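PDB 4MR0: plasmin and fibronectin-binding protein A from Streptococcus pneumoniae, which acts as a fibronectin-dependent adhesin and invasin on the bacterial surface, binding human fibronectin, plasmin, plasminogen and serum albumin. Local coordinates for residues H129-D140 against T157-K167; T421-K429 against E456-I464. All coordinates share one frame; numbering follows the deposited sequence.

How the contacts relate
Both contacts touch the parallel strands of the beta-helix, but they sit on opposite sides of the chain's centre, with their own centres about 44 Å apart. Contact 1 lies near the N-terminal end and sets a helix against two short strands and the loop between them; contact 2 joins the connecting loops of two successive turns further along. Each is only partly buried: contact 1 covers an apolar seam of isoleucines and valines edged by charged groups, whereas contact 2 has more exposed residues and relies on backbone carbonyls, a lysine and waters. One carboxylate of contact 1 also binds manganese.

Contact 1: H129-D140 against T157-K167; sequences HDDRQAIQDAID and TYLVKEIVFLK. With MN (manganese (II) ion), chain F.
Two polar bonds join Asp130 and Asp131 to the strand 157-160 and the residue after it. The amide of Asp131 gives a 2.8 Å hydrogen bond from N to Leu159 O, and Lys161 N reaches Asp130 OD1 at 3.0 Å. With CG anti to the backbone N (chi1 177°), Asp130 also turns OD1 forward along its own chain to Arg132 N, which meets it from the opposite face of the carboxylate plane to Lys161 N, an Asx turn. Thus one oxygen satisfies two amides. The Asp131 carboxylate, close to the Tyr158 ring, accepts instead from the amides of Val124 and Gly125.

At the first turn of the helix Arg132 runs alongside Glu162, its CD 3.2 Å from Glu162 CB, while its NH1 is linked through a water to Ile163 O. Glu162 OE1 takes the amide of Ile163 on its anti lone pair and a hydrogen bond from one of the metal's waters; OE2 binds manganese at 2.2 Å. Further along, Ile135 lays CD1 against Val160 CG1 (3.8 Å), and Ile139 presses CD1 on Val164 CG1 at a tight 3.5 Å. At the far end Lys167 NZ forms a 2.7 Å salt bridge with Asp140 OD1, approaching from above the carboxylate plane.

His189, Thr200 O and three waters complete the manganese site. A helix packed across the first strands is consistent with the N-terminal cap of a pectate lyase-like right-handed beta-helix.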
loop_
_atom_site.group_PDB
_atom_site.type_symbol
_atom_site.label_atom_id
_atom_site.label_comp_id
_atom_site.label_asym_id
_atom_site.label_seq_id
_atom_site.Cartn_x
_atom_site.Cartn_y
_atom_site.Cartn_z
ATOM N N HIS A 129 -2.777 -11.885 -31.347
ATOM C CA HIS A 129 -2.511 -10.699 -32.152
ATOM C C HIS A 129 -2.174 -9.549 -31.201
ATOM O O HIS A 129 -2.788 -9.413 -30.147
ATOM C CB HIS A 129 -3.755 -10.334 -32.968
ATOM C CG HIS A 129 -3.636 -9.042 -33.720
ATOM N ND1 HIS A 129 -2.957 -8.934 -34.917
ATOM C CD2 HIS A 129 -4.097 -7.801 -33.437
ATOM C CE1 HIS A 129 -3.007 -7.680 -35.337
ATOM N NE2 HIS A 129 -3.693 -6.973 -34.457
ATOM N N ASP A 130 -1.202 -8.723 -31.568
ATOM C CA ASP A 130 -0.838 -7.591 -30.721
ATOM C C ASP A 130 -1.869 -6.487 -30.930
ATOM O O ASP A 130 -1.877 -5.820 -31.961
ATOM C CB ASP A 130 0.569 -7.093 -31.077
ATOM C CG ASP A 130 0.979 -5.877 -30.272
ATOM O OD1 ASP A 130 0.409 -5.662 -29.181
ATOM O OD2 ASP A 130 1.880 -5.140 -30.723
ATOM N N ASP A 131 -2.743 -6.300 -29.946
ATOM C CA ASP A 131 -3.793 -5.290 -30.042
ATOM C C ASP A 131 -3.433 -3.901 -29.527
ATOM O O ASP A 131 -4.298 -3.029 -29.461
ATOM C CB ASP A 131 -5.050 -5.761 -29.305
ATOM C CG ASP A 131 -5.776 -6.864 -30.040
ATOM O OD1 ASP A 131 -5.423 -7.137 -31.205
ATOM O OD2 ASP A 131 -6.708 -7.451 -29.458
ATOM N N ARG A 132 -2.174 -3.684 -29.167
ATOM C CA ARG A 132 -1.772 -2.378 -28.653
ATOM C C ARG A 132 -2.119 -1.204 -29.573
ATOM O O ARG A 132 -2.794 -0.264 -29.155
ATOM C CB ARG A 132 -0.269 -2.338 -28.368
ATOM C CG ARG A 132 0.170 -1.013 -27.728
ATOM C CD ARG A 132 1.650 -0.752 -27.924
ATOM N NE ARG A 132 2.005 -0.653 -29.338
ATOM C CZ ARG A 132 1.670 0.363 -30.132
ATOM N NH1 ARG A 132 0.973 1.382 -29.653
ATOM N NH2 ARG A 132 2.028 0.352 -31.415
ATOM N N GLN A 133 -1.667 -1.249 -30.823
ATOM C CA GLN A 133 -1.939 -0.137 -31.732
ATOM C C GLN A 133 -3.425 0.150 -31.900
ATOM O O GLN A 133 -3.828 1.309 -31.993
ATOM C CB GLN A 133 -1.309 -0.389 -33.106
ATOM C CG GLN A 133 -1.285 0.854 -33.996
ATOM C CD GLN A 133 -0.505 2.002 -33.373
ATOM O OE1 GLN A 133 -1.067 3.047 -33.035
ATOM N NE2 GLN A 133 0.797 1.810 -33.218
ATOM N N ALA A 134 -4.240 -0.901 -31.949
ATOM C CA ALA A 134 -5.681 -0.731 -32.099
ATOM C C ALA A 134 -6.243 -0.023 -30.869
ATOM O O ALA A 134 -7.057 0.900 -30.983
ATOM C CB ALA A 134 -6.356 -2.093 -32.279
ATOM N N ILE A 135 -5.806 -0.467 -29.695
ATOM C CA ILE A 135 -6.240 0.121 -28.435
ATOM C C ILE A 135 -5.790 1.585 -28.358
ATOM O O ILE A 135 -6.563 2.461 -27.993
ATOM C CB ILE A 135 -5.669 -0.681 -27.234
ATOM C CG1 ILE A 135 -6.267 -2.091 -27.237
ATOM C CG2 ILE A 135 -5.981 0.033 -25.913
ATOM C CD1 ILE A 135 -5.525 -3.092 -26.354
ATOM N N GLN A 136 -4.544 1.853 -28.727
ATOM C CA GLN A 136 -4.044 3.224 -28.683
ATOM C C GLN A 136 -4.822 4.131 -29.638
ATOM O O GLN A 136 -5.134 5.273 -29.301
ATOM C CB GLN A 136 -2.558 3.260 -29.033
ATOM C CG GLN A 136 -1.878 4.590 -28.708
ATOM C CD GLN A 136 -1.969 4.955 -27.228
ATOM O OE1 GLN A 136 -2.709 5.862 -26.837
ATOM N NE2 GLN A 136 -1.223 4.239 -26.400
ATOM N N ASP A 137 -5.136 3.628 -30.830
ATOM C CA ASP A 137 -5.886 4.422 -31.801
ATOM C C ASP A 137 -7.278 4.744 -31.262
ATOM O O ASP A 137 -7.813 5.825 -31.502
ATOM C CB ASP A 137 -6.010 3.677 -33.141
ATOM C CG ASP A 137 -4.661 3.420 -33.796
ATOM O OD1 ASP A 137 -3.744 4.246 -33.616
ATOM O OD2 ASP A 137 -4.523 2.396 -34.502
ATOM N N ALA A 138 -7.864 3.801 -30.534
ATOM C CA ALA A 138 -9.183 4.005 -29.958
ATOM C C ALA A 138 -9.095 5.133 -28.937
ATOM O O ALA A 138 -9.904 6.060 -28.945
ATOM C CB ALA A 138 -9.669 2.729 -29.285
ATOM N N ILE A 139 -8.099 5.045 -28.060
ATOM C CA ILE A 139 -7.896 6.054 -27.033
ATOM C C ILE A 139 -7.630 7.420 -27.658
ATOM O O ILE A 139 -8.214 8.421 -27.246
ATOM C CB ILE A 139 -6.713 5.669 -26.111
ATOM C CG1 ILE A 139 -7.083 4.430 -25.284
ATOM C CG2 ILE A 139 -6.365 6.825 -25.193
ATOM C CD1 ILE A 139 -5.938 3.876 -24.472
ATOM N N ASP A 140 -6.748 7.457 -28.651
ATOM C CA ASP A 140 -6.414 8.712 -29.319
ATOM C C ASP A 140 -7.638 9.388 -29.926
ATOM O O ASP A 140 -7.788 10.604 -29.836
ATOM C CB ASP A 140 -5.360 8.474 -30.404
ATOM C CG ASP A 140 -3.998 8.142 -29.826
ATOM O OD1 ASP A 140 -3.843 8.231 -28.590
ATOM O OD2 ASP A 140 -3.081 7.800 -30.607
ATOM N N THR A 157 -9.408 -11.430 -24.987
ATOM C CA THR A 157 -8.105 -11.262 -24.356
ATOM C C THR A 157 -7.287 -10.380 -25.284
ATOM O O THR A 157 -7.007 -10.746 -26.422
ATOM C CB THR A 157 -7.402 -12.609 -24.149
ATOM O OG1 THR A 157 -8.242 -13.456 -23.358
ATOM C CG2 THR A 157 -6.083 -12.417 -23.421
ATOM N N TYR A 158 -6.916 -9.205 -24.788
ATOM C CA TYR A 158 -6.170 -8.241 -25.579
ATOM C C TYR A 158 -4.697 -8.186 -25.219
ATOM O O TYR A 158 -4.312 -7.589 -24.219
ATOM C CB TYR A 158 -6.812 -6.870 -25.401
ATOM C CG TYR A 158 -8.279 -6.880 -25.760
ATOM C CD1 TYR A 158 -8.692 -6.666 -27.073
ATOM C CD2 TYR A 158 -9.249 -7.162 -24.799
ATOM C CE1 TYR A 158 -10.035 -6.734 -27.424
ATOM C CE2 TYR A 158 -10.600 -7.238 -25.138
ATOM C CZ TYR A 158 -10.983 -7.022 -26.455
ATOM O OH TYR A 158 -12.308 -7.095 -26.802
ATOM N N LEU A 159 -3.875 -8.821 -26.045
ATOM C CA LEU A 159 -2.438 -8.842 -25.829
ATOM C C LEU A 159 -1.819 -7.512 -26.256
ATOM O O LEU A 159 -2.205 -6.951 -27.283
ATOM C CB LEU A 159 -1.806 -9.967 -26.657
ATOM C CG LEU A 159 -0.279 -9.983 -26.757
ATOM C CD1 LEU A 159 0.316 -10.397 -25.418
ATOM C CD2 LEU A 159 0.161 -10.947 -27.863
ATOM N N VAL A 160 -0.886 -6.995 -25.457
ATOM C CA VAL A 160 -0.179 -5.765 -25.819
ATOM C C VAL A 160 1.315 -6.022 -25.690
ATOM O O VAL A 160 1.775 -6.565 -24.687
ATOM C CB VAL A 160 -0.578 -4.544 -24.943
ATOM C CG1 VAL A 160 -2.039 -4.197 -25.188
ATOM C CG2 VAL A 160 -0.307 -4.820 -23.464
ATOM N N LYS A 161 2.073 -5.653 -26.714
ATOM C CA LYS A 161 3.512 -5.877 -26.686
ATOM C C LYS A 161 4.317 -4.626 -26.355
ATOM O O LYS A 161 5.553 -4.650 -26.354
ATOM C CB LYS A 161 3.984 -6.475 -28.011
ATOM C CG LYS A 161 3.467 -7.890 -28.248
ATOM C CD LYS A 161 4.330 -8.606 -29.272
ATOM C CE LYS A 161 3.825 -10.004 -29.556
ATOM N NZ LYS A 161 4.782 -10.733 -30.444
ATOM N N GLU A 162 3.605 -3.537 -26.082
ATOM C CA GLU A 162 4.219 -2.275 -25.684
ATOM C C GLU A 162 3.216 -1.523 -24.820
ATOM O O GLU A 162 2.044 -1.910 -24.725
ATOM C CB GLU A 162 4.617 -1.426 -26.898
ATOM C CG GLU A 162 6.137 -1.272 -27.100
ATOM C CD GLU A 162 6.806 -0.312 -26.106
ATOM O OE1 GLU A 162 6.120 0.241 -25.219
ATOM O OE2 GLU A 162 8.034 -0.102 -26.220
ATOM N N ILE A 163 3.690 -0.451 -24.196
ATOM C CA ILE A 163 2.894 0.378 -23.298
ATOM C C ILE A 163 1.781 1.146 -23.994
ATOM O O ILE A 163 1.969 1.679 -25.086
ATOM C CB ILE A 163 3.806 1.405 -22.572
ATOM C CG1 ILE A 163 4.943 0.674 -21.849
ATOM C CG2 ILE A 163 2.992 2.241 -21.591
ATOM C CD1 ILE A 163 6.029 1.607 -21.326
ATOM N N VAL A 164 0.621 1.187 -23.344
ATOM C CA VAL A 164 -0.544 1.916 -23.831
ATOM C C VAL A 164 -0.574 3.224 -23.039
ATOM O O VAL A 164 -0.356 3.223 -21.824
ATOM C CB VAL A 164 -1.847 1.131 -23.550
ATOM C CG1 VAL A 164 -3.059 1.969 -23.947
ATOM C CG2 VAL A 164 -1.828 -0.194 -24.308
ATOM N N PHE A 165 -0.841 4.333 -23.716
ATOM C CA PHE A 165 -0.863 5.622 -23.046
ATOM C C PHE A 165 -2.256 6.208 -22.905
ATOM O O PHE A 165 -2.935 6.478 -23.899
ATOM C CB PHE A 165 0.051 6.590 -23.795
ATOM C CG PHE A 165 1.444 6.065 -23.964
ATOM C CD1 PHE A 165 2.304 5.985 -22.873
ATOM C CD2 PHE A 165 1.877 5.585 -25.200
ATOM C CE1 PHE A 165 3.570 5.424 -23.005
ATOM C CE2 PHE A 165 3.146 5.020 -25.343
ATOM C CZ PHE A 165 3.994 4.943 -24.241
ATOM N N LEU A 166 -2.682 6.387 -21.660
ATOM C CA LEU A 166 -3.986 6.955 -21.376
ATOM C C LEU A 166 -3.886 8.439 -21.692
ATOM O O LEU A 166 -2.806 9.024 -21.595
ATOM C CB LEU A 166 -4.340 6.746 -19.903
ATOM C CG LEU A 166 -4.367 5.273 -19.472
ATOM C CD1 LEU A 166 -4.610 5.181 -17.974
ATOM C CD2 LEU A 166 -5.451 4.523 -20.249
ATOM N N LYS A 167 -5.000 9.045 -22.087
ATOM C CA LYS A 167 -4.994 10.464 -22.421
ATOM C C LYS A 167 -6.090 11.152 -21.636
ATOM O O LYS A 167 -7.006 10.500 -21.131
ATOM C CB LYS A 167 -5.235 10.667 -23.919
ATOM C CG LYS A 167 -4.259 9.941 -24.843
ATOM C CD LYS A 167 -2.870 10.553 -24.802
ATOM C CE LYS A 167 -1.943 9.898 -25.821
ATOM N NZ LYS A 167 -2.399 10.129 -27.223
HETATM MN MN MN F . 9.453 1.321 -25.357
HETATM O O HOH W 1 0.670 2.803 -27.359
HETATM O O HOH W 2 7.493 2.445 -24.596
HETATM O O HOH W 3 11.218 0.134 -26.438
HETATM O O HOH W 4 9.024 2.530 -27.226
#

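Contact 2: T421-K429 against E456-I464; sequences TKDLLDLNK and EYLGKVSDI
This is a loop-to-loop contact between neighbouring turns of the beta-helix: 421-429 leads into the strand 431-440, and the segment 456-464 runs into the start of the strand 462-473. The two segments run side by side and become a parallel pair at Lys429 and Ser462. Ser462 N makes a weak 3.4 Å hydrogen bond to Asn428 O, a carbonyl also approached by Val461 CA. The Asn428 side chain turns to another turn, binding Phe381 O and Phe384 N.

Lys429 reaches back along its own loop: the chain is extended as far as CE and then bends (chi4 60°), which carries NZ to Lys460 O at 3.1 Å. The same ammonium also donates to Leu427 O and forms a 2.7 Å salt bridge from NZ to Asp426 OD1, met nearly along its C-O axis. A water ties it further to Leu425 O and Lys460 N.

Apolar groups pack between these polar links. Leu427 sets CB 3.9 Å from Val461 CG2, and Leu424 CD2 comes within 3.3 Å of Gly459 CA, where the two backbones run close. Beyond them Thr421 CG2 lies 3.9 Å from Tyr457 CD1, at the ring edge and near its plane. Another water accepts from both Leu425 N and Gly459 N.

Between the segments the one direct backbone N-H...O bond is weak, so the polar link rests mainly on the Lys429 ammonium and waters, helped by leucine packing and CA-H...O contacts; the lysine's charge is probably balanced by Asp426.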
loop_
_atom_site.group_PDB
_atom_site.type_symbol
_atom_site.label_atom_id
_atom_site.label_comp_id
_atom_site.label_asym_id
_atom_site.label_seq_id
_atom_site.Cartn_x
_atom_site.Cartn_y
_atom_site.Cartn_z
ATOM N N THR A 421 19.774 9.684 9.149
ATOM C CA THR A 421 20.232 10.340 10.372
ATOM C C THR A 421 20.890 11.696 10.142
ATOM O O THR A 421 21.414 12.301 11.076
ATOM C CB THR A 421 21.233 9.451 11.125
ATOM O OG1 THR A 421 22.328 9.121 10.257
ATOM C CG2 THR A 421 20.558 8.170 11.589
ATOM N N LYS A 422 20.851 12.181 8.905
ATOM C CA LYS A 422 21.469 13.461 8.579
ATOM C C LYS A 422 20.474 14.595 8.393
ATOM O O LYS A 422 20.748 15.736 8.761
ATOM C CB LYS A 422 22.301 13.326 7.302
ATOM C CG LYS A 422 23.420 12.297 7.372
ATOM C CD LYS A 422 24.074 12.136 6.006
ATOM C CE LYS A 422 25.233 11.147 6.044
ATOM N NZ LYS A 422 25.831 10.994 4.683
ATOM N N ASP A 423 19.318 14.279 7.817
ATOM C CA ASP A 423 18.304 15.293 7.554
ATOM C C ASP A 423 17.108 15.283 8.499
ATOM O O ASP A 423 16.733 14.248 9.042
ATOM C CB ASP A 423 17.792 15.152 6.119
ATOM C CG ASP A 423 18.904 15.191 5.097
ATOM O OD1 ASP A 423 19.638 16.200 5.060
ATOM O OD2 ASP A 423 19.044 14.209 4.334
ATOM N N LEU A 424 16.514 16.456 8.685
ATOM C CA LEU A 424 15.341 16.600 9.535
ATOM C C LEU A 424 14.150 16.407 8.600
ATOM O O LEU A 424 13.561 17.372 8.113
ATOM C CB LEU A 424 15.306 17.996 10.157
ATOM C CG LEU A 424 14.454 18.179 11.417
ATOM C CD1 LEU A 424 14.456 19.653 11.807
ATOM C CD2 LEU A 424 13.030 17.694 11.176
ATOM N N LEU A 425 13.814 15.148 8.343
ATOM C CA LEU A 425 12.718 14.811 7.442
ATOM C C LEU A 425 11.330 15.081 7.987
ATOM O O LEU A 425 11.112 15.111 9.199
ATOM C CB LEU A 425 12.803 13.339 7.040
ATOM C CG LEU A 425 14.038 12.900 6.252
ATOM C CD1 LEU A 425 13.948 11.411 5.974
ATOM C CD2 LEU A 425 14.135 13.696 4.954
ATOM N N ASP A 426 10.390 15.265 7.070
ATOM C CA ASP A 426 9.001 15.500 7.422
ATOM C C ASP A 426 8.389 14.109 7.586
ATOM O O ASP A 426 7.714 13.610 6.683
ATOM C CB ASP A 426 8.298 16.257 6.291
ATOM C CG ASP A 426 6.892 16.707 6.664
ATOM O OD1 ASP A 426 6.424 16.386 7.779
ATOM O OD2 ASP A 426 6.255 17.388 5.831
ATOM N N LEU A 427 8.651 13.479 8.729
ATOM C CA LEU A 427 8.134 12.145 8.999
ATOM C C LEU A 427 6.619 12.161 9.178
ATOM O O LEU A 427 6.017 13.221 9.349
ATOM C CB LEU A 427 8.820 11.558 10.238
ATOM C CG LEU A 427 10.356 11.524 10.153
ATOM C CD1 LEU A 427 10.929 11.101 11.501
ATOM C CD2 LEU A 427 10.806 10.570 9.047
ATOM N N ASN A 428 6.012 10.978 9.134
ATOM C CA ASN A 428 4.561 10.827 9.260
ATOM C C ASN A 428 3.891 11.685 10.334
ATOM O O ASN A 428 4.316 11.695 11.486
ATOM C CB ASN A 428 4.197 9.361 9.539
ATOM C CG ASN A 428 4.573 8.427 8.405
ATOM O OD1 ASN A 428 4.407 8.753 7.232
ATOM N ND2 ASN A 428 5.057 7.241 8.755
ATOM N N LYS A 429 2.828 12.389 9.950
ATOM C CA LYS A 429 2.063 13.208 10.887
ATOM C C LYS A 429 0.583 13.125 10.526
ATOM O O LYS A 429 0.231 12.929 9.358
ATOM C CB LYS A 429 2.507 14.674 10.836
ATOM C CG LYS A 429 3.925 14.918 11.319
ATOM C CD LYS A 429 4.319 16.379 11.137
ATOM C CE LYS A 429 5.815 16.558 11.351
ATOM N NZ LYS A 429 6.576 15.732 10.372
ATOM N N GLU A 456 18.061 8.375 16.509
ATOM C CA GLU A 456 18.973 9.170 15.696
ATOM C C GLU A 456 18.286 9.976 14.596
ATOM O O GLU A 456 18.873 10.919 14.065
ATOM C CB GLU A 456 20.052 8.276 15.073
ATOM C CG GLU A 456 21.078 7.748 16.067
ATOM C CD GLU A 456 22.317 7.193 15.383
ATOM O OE1 GLU A 456 22.218 6.138 14.721
ATOM O OE2 GLU A 456 23.392 7.822 15.502
ATOM N N TYR A 457 17.055 9.611 14.242
ATOM C CA TYR A 457 16.344 10.355 13.204
ATOM C C TYR A 457 15.937 11.710 13.770
ATOM O O TYR A 457 15.318 11.791 14.832
ATOM C CB TYR A 457 15.111 9.581 12.720
ATOM C CG TYR A 457 15.409 8.198 12.170
ATOM C CD1 TYR A 457 16.699 7.839 11.761
ATOM C CD2 TYR A 457 14.393 7.252 12.041
ATOM C CE1 TYR A 457 16.964 6.568 11.242
ATOM C CE2 TYR A 457 14.646 5.988 11.524
ATOM C CZ TYR A 457 15.931 5.650 11.127
ATOM O OH TYR A 457 16.168 4.390 10.630
ATOM N N LEU A 458 16.287 12.770 13.050
ATOM C CA LEU A 458 16.017 14.141 13.477
ATOM C C LEU A 458 14.586 14.652 13.332
ATOM O O LEU A 458 14.165 15.533 14.082
ATOM C CB LEU A 458 16.971 15.092 12.747
ATOM C CG LEU A 458 18.425 15.151 13.240
ATOM C CD1 LEU A 458 18.970 13.751 13.501
ATOM C CD2 LEU A 458 19.273 15.877 12.206
ATOM N N GLY A 459 13.843 14.112 12.370
ATOM C CA GLY A 459 12.473 14.553 12.171
ATOM C C GLY A 459 11.558 14.186 13.327
ATOM O O GLY A 459 12.016 13.713 14.369
ATOM N N LYS A 460 10.257 14.395 13.142
ATOM C CA LYS A 460 9.287 14.077 14.180
ATOM C C LYS A 460 8.016 13.416 13.653
ATOM O O LYS A 460 7.531 13.743 12.570
ATOM C CB LYS A 460 8.902 15.345 14.946
ATOM C CG LYS A 460 10.052 15.995 15.700
ATOM C CD LYS A 460 9.590 17.262 16.405
ATOM C CE LYS A 460 10.756 17.979 17.078
ATOM N NZ LYS A 460 10.324 19.236 17.758
ATOM N N VAL A 461 7.499 12.481 14.444
ATOM C CA VAL A 461 6.265 11.757 14.147
ATOM C C VAL A 461 5.273 12.284 15.181
ATOM O O VAL A 461 5.539 12.226 16.385
ATOM C CB VAL A 461 6.453 10.228 14.343
ATOM C CG1 VAL A 461 5.113 9.510 14.227
ATOM C CG2 VAL A 461 7.428 9.687 13.308
ATOM N N SER A 462 4.139 12.806 14.726
ATOM C CA SER A 462 3.160 13.359 15.655
ATOM C C SER A 462 1.729 13.288 15.150
ATOM O O SER A 462 1.484 13.000 13.978
ATOM C CB SER A 462 3.516 14.815 15.960
ATOM O OG SER A 462 3.613 15.549 14.755
ATOM N N ASP A 463 0.786 13.562 16.052
ATOM C CA ASP A 463 -0.638 13.536 15.737
ATOM C C ASP A 463 -1.002 12.153 15.215
ATOM O O ASP A 463 -1.397 11.984 14.066
ATOM C CB ASP A 463 -0.965 14.617 14.705
ATOM C CG ASP A 463 -0.712 16.015 15.240
ATOM O OD1 ASP A 463 -1.441 16.442 16.162
ATOM O OD2 ASP A 463 0.221 16.684 14.750
ATOM N N ILE A 464 -0.853 11.168 16.093
ATOM C CA ILE A 464 -1.127 9.777 15.776
ATOM C C ILE A 464 -2.341 9.345 16.589
ATOM O O ILE A 464 -2.366 9.531 17.806
ATOM C CB ILE A 464 0.063 8.874 16.180
ATOM C CG1 ILE A 464 1.354 9.361 15.509
ATOM C CG2 ILE A 464 -0.243 7.431 15.821
ATOM C CD1 ILE A 464 1.287 9.427 13.985
HETATM O O HOH W 5 17.556 12.477 10.463
HETATM O O HOH W 6 9.400 16.293 11.023
HETATM O O HOH W 7 14.582 12.583 9.998
#